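Local coordinates for protein enoyl-CoA hydratase (Mycobacterium tuberculosis, PDB 5KJP) that probably catalyses the reversible hydration of 2-enoyl-CoA thioesters to 3-hydroxyacyl-CoA in fatty acid metabolism, as a trimeric member of the crotonase superfamily, at residues 177-181 and 182-186; 75-78 and 79-82; 242-245 and 246-249. All blocks are in the same frame, centred on the assembly; numbering follows the deposited sequence.

Contact 1 (177-181 and 182-186); sequences RAHEL and GLVNV
Ala178 CB lies 3.7 Å from Val184 CG2 and marks the tight side of a Schellman motif that ends helix 175-180. Here the chain turns back on its own last helical turn. Ala178 O takes two backbone donors: Leu183 N at 2.9 Å, nearly in line with the carbonyl, and Val184 N at 3.2 Å, from well above the carbonyl plane. Gly182 makes the reversal with a positive phi of 92°, which glycine adopts readily, and its N bonds to His179 O at 3.1 Å. Leu183 reaches the Ala178 methyl with CD2, and Leu173, Ile158 and Ile127 close over this apolar cluster.

The other flank is polar and hydrated. With CG anti to the backbone N (chi1 178°), the His179 imidazole swings out past Val184, and ND1 donates to Val184 O at 3.0 Å. That bond is bent, 137° at the hydrogen, and the acceptor is tilted out of the ring plane. Asn185 O approaches the ring edge, 3.5 Å from His179 CE1. A water over one ring face donates to both His179 O and Val184 O. This flank also meets the second subunit: His179 packs on Arg177 of that subunit, and Asn185 ND2 donates to its Glu165 OE1 and Ala161 O. Asn185 OD1 accepts from Ile127 N of its own chain.

Because ND1 carries the donated proton, NE2 would be the acceptor nitrogen if the ring is neutral, and the bond probably restrains the rotation of an imidazole at a subunit boundary.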
ATOM      1  N   ARG A 177       7.141 -14.803  -5.610  1.00 14.55           N
ATOM      2  CA  ARG A 177       7.373 -13.612  -4.795  1.00 14.38           C
ATOM      3  C   ARG A 177       6.355 -12.513  -5.120  1.00 18.27           C
ATOM      4  O   ARG A 177       5.839 -11.841  -4.225  1.00 16.26           O
ATOM      5  CB  ARG A 177       8.794 -13.089  -5.016  1.00 19.61           C
ATOM      6  CG  ARG A 177       9.114 -11.810  -4.260  1.00 26.42           C
ATOM      7  CD  ARG A 177       9.509 -12.062  -2.815  1.00 27.78           C
ATOM      8  NE  ARG A 177      10.058 -10.846  -2.221  1.00 23.78           N
ATOM      9  CZ  ARG A 177       9.661 -10.334  -1.063  1.00 33.77           C
ATOM     10  NH1 ARG A 177       8.713 -10.943  -0.357  1.00 33.27           N
ATOM     11  NH2 ARG A 177      10.220  -9.218  -0.607  1.00 29.08           N
ATOM     12  N   ALA A 178       6.081 -12.326  -6.409  1.00 14.69           N
ATOM     13  CA  ALA A 178       5.101 -11.336  -6.842  1.00 15.88           C
ATOM     14  C   ALA A 178       3.711 -11.626  -6.266  1.00 18.66           C
ATOM     15  O   ALA A 178       2.951 -10.703  -5.967  1.00 15.52           O
ATOM     16  CB  ALA A 178       5.048 -11.276  -8.364  1.00 12.48           C
ATOM     17  N   HIS A 179       3.381 -12.906  -6.102  1.00 13.68           N
ATOM     18  CA  HIS A 179       2.128 -13.279  -5.460  1.00 14.29           C
ATOM     19  C   HIS A 179       2.153 -12.942  -3.966  1.00 18.04           C
ATOM     20  O   HIS A 179       1.164 -12.441  -3.424  1.00 17.23           O
ATOM     21  CB  HIS A 179       1.839 -14.766  -5.662  1.00 16.82           C
ATOM     22  CG  HIS A 179       0.589 -15.232  -4.979  1.00 22.10           C
ATOM     23  ND1 HIS A 179      -0.669 -14.943  -5.460  1.00 24.89           N
ATOM     24  CD2 HIS A 179       0.409 -15.944  -3.845  1.00 30.75           C
ATOM     25  CE1 HIS A 179      -1.575 -15.469  -4.653  1.00 26.04           C
ATOM     26  NE2 HIS A 179      -0.951 -16.081  -3.665  1.00 26.86           N
ATOM     27  N   GLU A 180       3.280 -13.213  -3.308  1.00 19.31           N
ATOM     28  CA  GLU A 180       3.446 -12.858  -1.896  1.00 22.60           C
ATOM     29  C   GLU A 180       3.248 -11.362  -1.684  1.00 24.10           C
ATOM     30  O   GLU A 180       2.739 -10.935  -0.649  1.00 23.07           O
ATOM     31  CB  GLU A 180       4.835 -13.239  -1.377  1.00 21.76           C
ATOM     32  CG  GLU A 180       5.229 -14.689  -1.512  1.00 31.00           C
ATOM     33  CD  GLU A 180       6.707 -14.900  -1.212  1.00 46.51           C
ATOM     34  OE1 GLU A 180       7.383 -13.929  -0.800  1.00 48.80           O
ATOM     35  OE2 GLU A 180       7.191 -16.036  -1.383  1.00 56.71           O
ATOM     36  N   LEU A 181       3.680 -10.571  -2.662  1.00 14.54           N
ATOM     37  CA  LEU A 181       3.670  -9.118  -2.537  1.00 14.94           C
ATOM     38  C   LEU A 181       2.341  -8.505  -2.972  1.00 19.36           C
ATOM     39  O   LEU A 181       2.136  -7.299  -2.823  1.00 19.27           O
ATOM     40  CB  LEU A 181       4.805  -8.507  -3.366  1.00 15.81           C
ATOM     41  CG  LEU A 181       6.231  -8.874  -2.970  1.00 21.34           C
ATOM     42  CD1 LEU A 181       7.207  -8.343  -4.016  1.00 21.19           C
ATOM     43  CD2 LEU A 181       6.556  -8.334  -1.579  1.00 28.13           C
ATOM     44  N   GLY A 182       1.459  -9.323  -3.539  1.00 14.77           N
ATOM     45  CA  GLY A 182       0.138  -8.858  -3.936  1.00 18.79           C
ATOM     46  C   GLY A 182      -0.000  -8.358  -5.365  1.00 15.05           C
ATOM     47  O   GLY A 182      -1.071  -7.893  -5.753  1.00 16.32           O
ATOM     48  N   LEU A 183       1.071  -8.451  -6.150  1.00 14.02           N
ATOM     49  CA  LEU A 183       1.032  -8.057  -7.555  1.00 11.18           C
ATOM     50  C   LEU A 183       0.279  -9.092  -8.392  1.00 14.23           C
ATOM     51  O   LEU A 183      -0.479  -8.749  -9.306  1.00 13.35           O
ATOM     52  CB  LEU A 183       2.446  -7.878  -8.102  1.00 12.58           C
ATOM     53  CG  LEU A 183       2.566  -7.597  -9.602  1.00 14.54           C
ATOM     54  CD1 LEU A 183       1.945  -6.241  -9.950  1.00 15.38           C
ATOM     55  CD2 LEU A 183       4.021  -7.686 -10.063  1.00 17.55           C
ATOM     56  N   VAL A 184       0.504 -10.361  -8.074  1.00 14.00           N
ATOM     57  CA  VAL A 184      -0.137 -11.457  -8.786  1.00 13.88           C
ATOM     58  C   VAL A 184      -1.337 -11.955  -7.983  1.00 13.23           C
ATOM     59  O   VAL A 184      -1.205 -12.338  -6.821  1.00 14.02           O
ATOM     60  CB  VAL A 184       0.850 -12.623  -9.041  1.00 16.31           C
ATOM     61  CG1 VAL A 184       0.105 -13.870  -9.488  1.00 15.58           C
ATOM     62  CG2 VAL A 184       1.916 -12.216 -10.077  1.00 12.99           C
ATOM     63  N   ASN A 185      -2.510 -11.933  -8.606  1.00 11.42           N
ATOM     64  CA  ASN A 185      -3.735 -12.407  -7.971  1.00 13.48           C
ATOM     65  C   ASN A 185      -3.793 -13.923  -7.843  1.00 16.83           C
ATOM     66  O   ASN A 185      -4.158 -14.464  -6.797  1.00 16.08           O
ATOM     67  CB  ASN A 185      -4.946 -11.921  -8.767  1.00 16.87           C
ATOM     68  CG  ASN A 185      -5.062 -10.419  -8.772  1.00 18.29           C
ATOM     69  OD1 ASN A 185      -4.481  -9.735  -9.622  1.00 14.46           O
ATOM     70  ND2 ASN A 185      -5.803  -9.889  -7.808  1.00 13.50           N
ATOM     71  N   VAL A 186      -3.440 -14.601  -8.928  1.00 14.43           N
ATOM     72  CA  VAL A 186      -3.554 -16.046  -9.016  1.00 15.39           C
ATOM     73  C   VAL A 186      -2.267 -16.644  -9.567  1.00 14.75           C
ATOM     74  O   VAL A 186      -1.801 -16.243 -10.636  1.00 15.29           O
ATOM     75  CB  VAL A 186      -4.744 -16.457  -9.928  1.00 22.40           C
ATOM     76  CG1 VAL A 186      -4.779 -17.979 -10.135  1.00 21.58           C
ATOM     77  CG2 VAL A 186      -6.070 -15.939  -9.355  1.00 26.63           C
TER
HETATM   78  O   HOH W   1      -1.390 -12.150  -3.997  1.00 26.85           O

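Contact 2 (75-78 and 79-82); sequences GMDL and KAFA
Met76, present as selenomethionine, meets Phe81 through its selenium, which lies 3.7 Å from Phe81 CD1 and 4.3 Å from the ring centroid. The line to the centroid is 37° off the ring normal, an oblique Met-aromatic contact. The side chain runs straight through chi1 and chi2, carrying the selenium out to the ring before the chain bends at chi3. Val87 also packs against Met76, whereas Phe81 is otherwise exposed.

Next comes Asp77, the N-cap of the short helix 78-82. Its CG stands anti to the backbone N (chi1 -171°), and OD1 thereby reaches forward over the first turn to accept from Ala80 N at 3.0 Å. The bond is almost straight at the hydrogen, 174°, although the donor comes from above the carboxylate plane. Ala80 CB lies against the same group, 3.7 Å from Asp77 CG. In crotonases a backbone N-H at the position of Met76 contributes to the oxyanion hole, so this N-cap probably starts the helix right after that element. Asp77 OD2 forms a salt bridge with Arg32 and the Asp77 backbone bonds to Val39, tying the cap to the loop between strand 25-30 and helix 41-56. The negative charge would be favoured by the helix dipole, and Lys79 NZ, 4.7 Å from Asp77 OD1, adds opposite charge nearby without contact. Asp77 O opens the helical bonding, accepting from Phe81 N at 2.9 Å.

Leu78 continues the pattern: its O accepts from Ala82 N at 2.8 Å, and its side chain touches Arg142.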
ATOM      1  N   GLY A  75       8.932  -6.671 -23.595  1.00 18.72           N
ATOM      2  CA  GLY A  75       8.971  -5.226 -23.499  1.00 21.63           C
ATOM      3  C   GLY A  75       8.847  -4.589 -24.864  1.00 25.00           C
ATOM      4  O   GLY A  75       8.423  -5.230 -25.830  1.00 20.45           O
HETATM    5  N   MSE A  76       9.208  -3.319 -24.958  1.00 19.37           N
HETATM    6  CA  MSE A  76       9.163  -2.668 -26.251  1.00 28.03           C
HETATM    7  C   MSE A  76      10.226  -3.241 -27.178  1.00 22.70           C
HETATM    8  O   MSE A  76      11.341  -3.542 -26.748  1.00 19.51           O
HETATM    9  CB  MSE A  76       9.355  -1.171 -26.121  1.00 27.05           C
HETATM   10  CG  MSE A  76       8.997  -0.462 -27.401  1.00 39.89           C
HETATM   11 SE   MSE A  76       9.312   1.426 -27.306  0.61 37.53          SE
HETATM   12  CE  MSE A  76       9.047   1.683 -25.385  1.00 47.24           C
ATOM     13  N   ASP A  77       9.864  -3.394 -28.449  1.00 21.46           N
ATOM     14  CA  ASP A  77      10.800  -3.853 -29.463  1.00 19.25           C
ATOM     15  C   ASP A  77      11.826  -2.751 -29.726  1.00 19.54           C
ATOM     16  O   ASP A  77      11.546  -1.774 -30.418  1.00 20.12           O
ATOM     17  CB  ASP A  77      10.051  -4.241 -30.747  1.00 18.59           C
ATOM     18  CG  ASP A  77      10.946  -4.931 -31.774  1.00 21.76           C
ATOM     19  OD1 ASP A  77      12.106  -4.509 -31.959  1.00 21.92           O
ATOM     20  OD2 ASP A  77      10.481  -5.903 -32.407  1.00 28.79           O
ATOM     21  N   LEU A  78      13.019  -2.928 -29.174  1.00 19.05           N
ATOM     22  CA  LEU A  78      14.074  -1.933 -29.296  1.00 21.07           C
ATOM     23  C   LEU A  78      14.510  -1.688 -30.740  1.00 22.46           C
ATOM     24  O   LEU A  78      14.888  -0.574 -31.092  1.00 22.18           O
ATOM     25  CB  LEU A  78      15.274  -2.351 -28.454  1.00 24.27           C
ATOM     26  CG  LEU A  78      14.887  -2.510 -26.982  1.00 29.42           C
ATOM     27  CD1 LEU A  78      16.063  -2.976 -26.179  1.00 41.59           C
ATOM     28  CD2 LEU A  78      14.341  -1.199 -26.427  1.00 37.12           C
ATOM     29  N   LYS A  79      14.468  -2.722 -31.573  1.00 21.36           N
ATOM     30  CA  LYS A  79      14.846  -2.548 -32.977  1.00 22.65           C
ATOM     31  C   LYS A  79      13.815  -1.692 -33.699  1.00 23.16           C
ATOM     32  O   LYS A  79      14.166  -0.741 -34.400  1.00 24.34           O
ATOM     33  CB  LYS A  79      14.993  -3.896 -33.688  1.00 28.53           C
ATOM     34  CG  LYS A  79      16.013  -4.828 -33.069  1.00 33.04           C
ATOM     35  CD  LYS A  79      16.109  -6.110 -33.879  1.00 46.91           C
ATOM     36  CE  LYS A  79      16.610  -7.262 -33.033  1.00 51.25           C
ATOM     37  NZ  LYS A  79      15.704  -7.522 -31.878  1.00 56.72           N
ATOM     38  N   ALA A  80      12.544  -2.042 -33.518  1.00 25.37           N
ATOM     39  CA  ALA A  80      11.439  -1.296 -34.103  1.00 36.89           C
ATOM     40  C   ALA A  80      11.510   0.157 -33.656  1.00 31.79           C
ATOM     41  O   ALA A  80      11.375   1.081 -34.465  1.00 32.46           O
ATOM     42  CB  ALA A  80      10.099  -1.918 -33.704  1.00 27.84           C
ATOM     43  N   PHE A  81      11.750   0.346 -32.362  1.00 31.61           N
ATOM     44  CA  PHE A  81      11.914   1.675 -31.788  1.00 30.59           C
ATOM     45  C   PHE A  81      13.090   2.437 -32.400  1.00 41.66           C
ATOM     46  O   PHE A  81      12.930   3.578 -32.836  1.00 37.20           O
ATOM     47  CB  PHE A  81      12.106   1.583 -30.279  1.00 36.79           C
ATOM     48  CG  PHE A  81      12.130   2.919 -29.599  1.00 56.80           C
ATOM     49  CD1 PHE A  81      11.001   3.724 -29.589  1.00 62.91           C
ATOM     50  CD2 PHE A  81      13.287   3.384 -28.991  1.00 51.56           C
ATOM     51  CE1 PHE A  81      11.019   4.960 -28.972  1.00 64.64           C
ATOM     52  CE2 PHE A  81      13.312   4.621 -28.374  1.00 56.85           C
ATOM     53  CZ  PHE A  81      12.177   5.410 -28.364  1.00 58.93           C
ATOM     54  N   ALA A  82      14.264   1.806 -32.429  1.00 24.25           N
ATOM     55  CA  ALA A  82      15.470   2.425 -32.982  1.00 25.66           C
ATOM     56  C   ALA A  82      15.259   2.922 -34.406  1.00 27.06           C
ATOM     57  O   ALA A  82      15.834   3.930 -34.814  1.00 28.45           O
ATOM     58  CB  ALA A  82      16.627   1.443 -32.956  1.00 25.57           C
TER

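Contact 3 (242-245 and 246-249); sequences FTSN and DAKE
The backbone turns at Ser244, which meets Ala247 across the junction where helix 230-242 gives way to helix 245-255, and the motif is a serine N-cap. Thr243 is the first residue to depart from helical backbone angles, and Ser244, extended at phi/psi -75°/160°, redirects the chain before Asn245 enters the next helix. Two backbone bonds follow the turn. Glu249 N donates to Asn245 O at 3.0 Å in the carbonyl plane, the regular helical bond, while Ala247 N makes only a weak one to Ser244 O.

The side chain of Ser244 supplies a second acceptor for Ala247 N. A chi1 of 63° places OG between its own N and carbonyl carbon, where it faces the helix and accepts from Ala247 N at 3.2 Å. The same hydroxyl donates backward to Val241 O, so a single OG joins the end of one helix to the start of the next. Ala247 CB lies in the bend, 3.6 Å from Phe242 O and 3.5 Å from Ser244 O. Leu144 and Val145 of the second subunit pack against Ala247 and Phe242 respectively, at a boundary of the crotonase trimer.

The polar side chains of the new helix grip the C-terminal tail: Asp246 OD1 and OD2 accept from Thr263 N and Gly264 N, Asn245 ND2 bonds to Thr265 OG1, and Glu249 OE2, on a chain bent at chi2, accepts from Arg261 N and forms a salt bridge with Arg258. Lys248 is fully extended, leading its amine away from the turn, while its CB stays 3.4 Å from Asn245 O.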
ATOM      1  N   PHE A 242     -27.581   1.984  -8.861  1.00 21.37           N
ATOM      2  CA  PHE A 242     -28.674   1.625  -7.965  1.00 25.22           C
ATOM      3  C   PHE A 242     -30.058   1.786  -8.594  1.00 26.21           C
ATOM      4  O   PHE A 242     -31.013   1.156  -8.148  1.00 30.10           O
ATOM      5  CB  PHE A 242     -28.583   2.446  -6.677  1.00 26.70           C
ATOM      6  CG  PHE A 242     -27.710   1.817  -5.633  1.00 31.86           C
ATOM      7  CD1 PHE A 242     -26.338   1.767  -5.802  1.00 30.51           C
ATOM      8  CD2 PHE A 242     -28.264   1.255  -4.491  1.00 44.34           C
ATOM      9  CE1 PHE A 242     -25.527   1.176  -4.848  1.00 36.85           C
ATOM     10  CE2 PHE A 242     -27.459   0.666  -3.533  1.00 41.56           C
ATOM     11  CZ  PHE A 242     -26.087   0.627  -3.711  1.00 37.37           C
ATOM     12  N   THR A 243     -30.168   2.613  -9.631  1.00 24.47           N
ATOM     13  CA  THR A 243     -31.450   2.820 -10.297  1.00 29.35           C
ATOM     14  C   THR A 243     -31.543   2.060 -11.617  1.00 25.98           C
ATOM     15  O   THR A 243     -32.501   2.224 -12.365  1.00 24.63           O
ATOM     16  CB  THR A 243     -31.706   4.314 -10.570  1.00 34.09           C
ATOM     17  OG1 THR A 243     -30.659   4.827 -11.399  1.00 31.81           O
ATOM     18  CG2 THR A 243     -31.755   5.099  -9.263  1.00 35.58           C
ATOM     19  N   SER A 244     -30.549   1.225 -11.898  1.00 23.21           N
ATOM     20  CA  SER A 244     -30.521   0.492 -13.160  1.00 23.54           C
ATOM     21  C   SER A 244     -31.526  -0.654 -13.184  1.00 24.08           C
ATOM     22  O   SER A 244     -31.974  -1.124 -12.137  1.00 23.89           O
ATOM     23  CB  SER A 244     -29.116  -0.057 -13.427  1.00 20.63           C
ATOM     24  OG  SER A 244     -28.736  -0.991 -12.426  1.00 21.64           O
ATOM     25  N   ASN A 245     -31.868  -1.107 -14.385  1.00 20.79           N
ATOM     26  CA  ASN A 245     -32.656  -2.322 -14.533  1.00 23.87           C
ATOM     27  C   ASN A 245     -31.971  -3.531 -13.898  1.00 22.00           C
ATOM     28  O   ASN A 245     -32.630  -4.409 -13.336  1.00 23.28           O
ATOM     29  CB  ASN A 245     -32.934  -2.595 -16.011  1.00 23.47           C
ATOM     30  CG  ASN A 245     -33.879  -1.580 -16.617  1.00 25.94           C
ATOM     31  OD1 ASN A 245     -34.866  -1.191 -15.996  1.00 29.01           O
ATOM     32  ND2 ASN A 245     -33.576  -1.138 -17.830  1.00 27.19           N
ATOM     33  N   ASP A 246     -30.646  -3.568 -13.980  1.00 20.14           N
ATOM     34  CA  ASP A 246     -29.897  -4.702 -13.456  1.00 18.42           C
ATOM     35  C   ASP A 246     -29.968  -4.763 -11.936  1.00 18.84           C
ATOM     36  O   ASP A 246     -29.899  -5.849 -11.351  1.00 22.33           O
ATOM     37  CB  ASP A 246     -28.437  -4.651 -13.921  1.00 18.24           C
ATOM     38  CG  ASP A 246     -28.246  -5.244 -15.311  1.00 22.39           C
ATOM     39  OD1 ASP A 246     -29.191  -5.882 -15.834  1.00 23.24           O
ATOM     40  OD2 ASP A 246     -27.146  -5.074 -15.881  1.00 23.06           O
ATOM     41  N   ALA A 247     -30.102  -3.605 -11.296  1.00 20.58           N
ATOM     42  CA  ALA A 247     -30.235  -3.568  -9.842  1.00 22.70           C
ATOM     43  C   ALA A 247     -31.536  -4.253  -9.435  1.00 18.23           C
ATOM     44  O   ALA A 247     -31.580  -4.990  -8.445  1.00 18.47           O
ATOM     45  CB  ALA A 247     -30.191  -2.126  -9.322  1.00 19.27           C
ATOM     46  N   LYS A 248     -32.590  -4.020 -10.211  1.00 18.49           N
ATOM     47  CA  LYS A 248     -33.875  -4.666  -9.958  1.00 19.65           C
ATOM     48  C   LYS A 248     -33.767  -6.168 -10.199  1.00 19.42           C
ATOM     49  O   LYS A 248     -34.198  -6.972  -9.375  1.00 19.59           O
ATOM     50  CB  LYS A 248     -34.969  -4.061 -10.844  1.00 19.85           C
ATOM     51  CG  LYS A 248     -36.306  -4.771 -10.751  1.00 20.91           C
ATOM     52  CD  LYS A 248     -37.338  -4.081 -11.634  1.00 22.12           C
ATOM     53  CE  LYS A 248     -38.646  -4.847 -11.654  1.00 37.76           C
ATOM     54  NZ  LYS A 248     -39.666  -4.129 -12.477  1.00 35.93           N
ATOM     55  N   GLU A 249     -33.185  -6.534 -11.336  1.00 20.65           N
ATOM     56  CA  GLU A 249     -33.034  -7.932 -11.718  1.00 19.93           C
ATOM     57  C   GLU A 249     -32.181  -8.696 -10.705  1.00 20.56           C
ATOM     58  O   GLU A 249     -32.469  -9.849 -10.384  1.00 21.20           O
ATOM     59  CB  GLU A 249     -32.421  -8.027 -13.121  1.00 21.67           C
ATOM     60  CG  GLU A 249     -31.976  -9.416 -13.548  1.00 20.44           C
ATOM     61  CD  GLU A 249     -33.126 -10.395 -13.722  1.00 28.19           C
ATOM     62  OE1 GLU A 249     -34.302  -9.969 -13.711  1.00 32.96           O
ATOM     63  OE2 GLU A 249     -32.845 -11.602 -13.868  1.00 29.01           O
TER

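How the contacts relate
The three contacts illustrate helix ends in one crotonase fold: contact 1 closes a helix, whereas contacts 2 and 3 open one. They follow one another along the chain as contact 2, contact 1 and contact 3, and none touches another. Contact 2 probably lies at the active site, since in crotonases the stretch equivalent to 75-78 gives a backbone N-H to the oxyanion hole. Contacts 1 and 3 lie 28 and 47 Å from it, centre to centre, contact 3 across the middle of the chain; contacts 1 and 3 are 35 Å apart. Contacts 1 and 3 both meet the second subunit; contact 2 touches no other chain of the trimer.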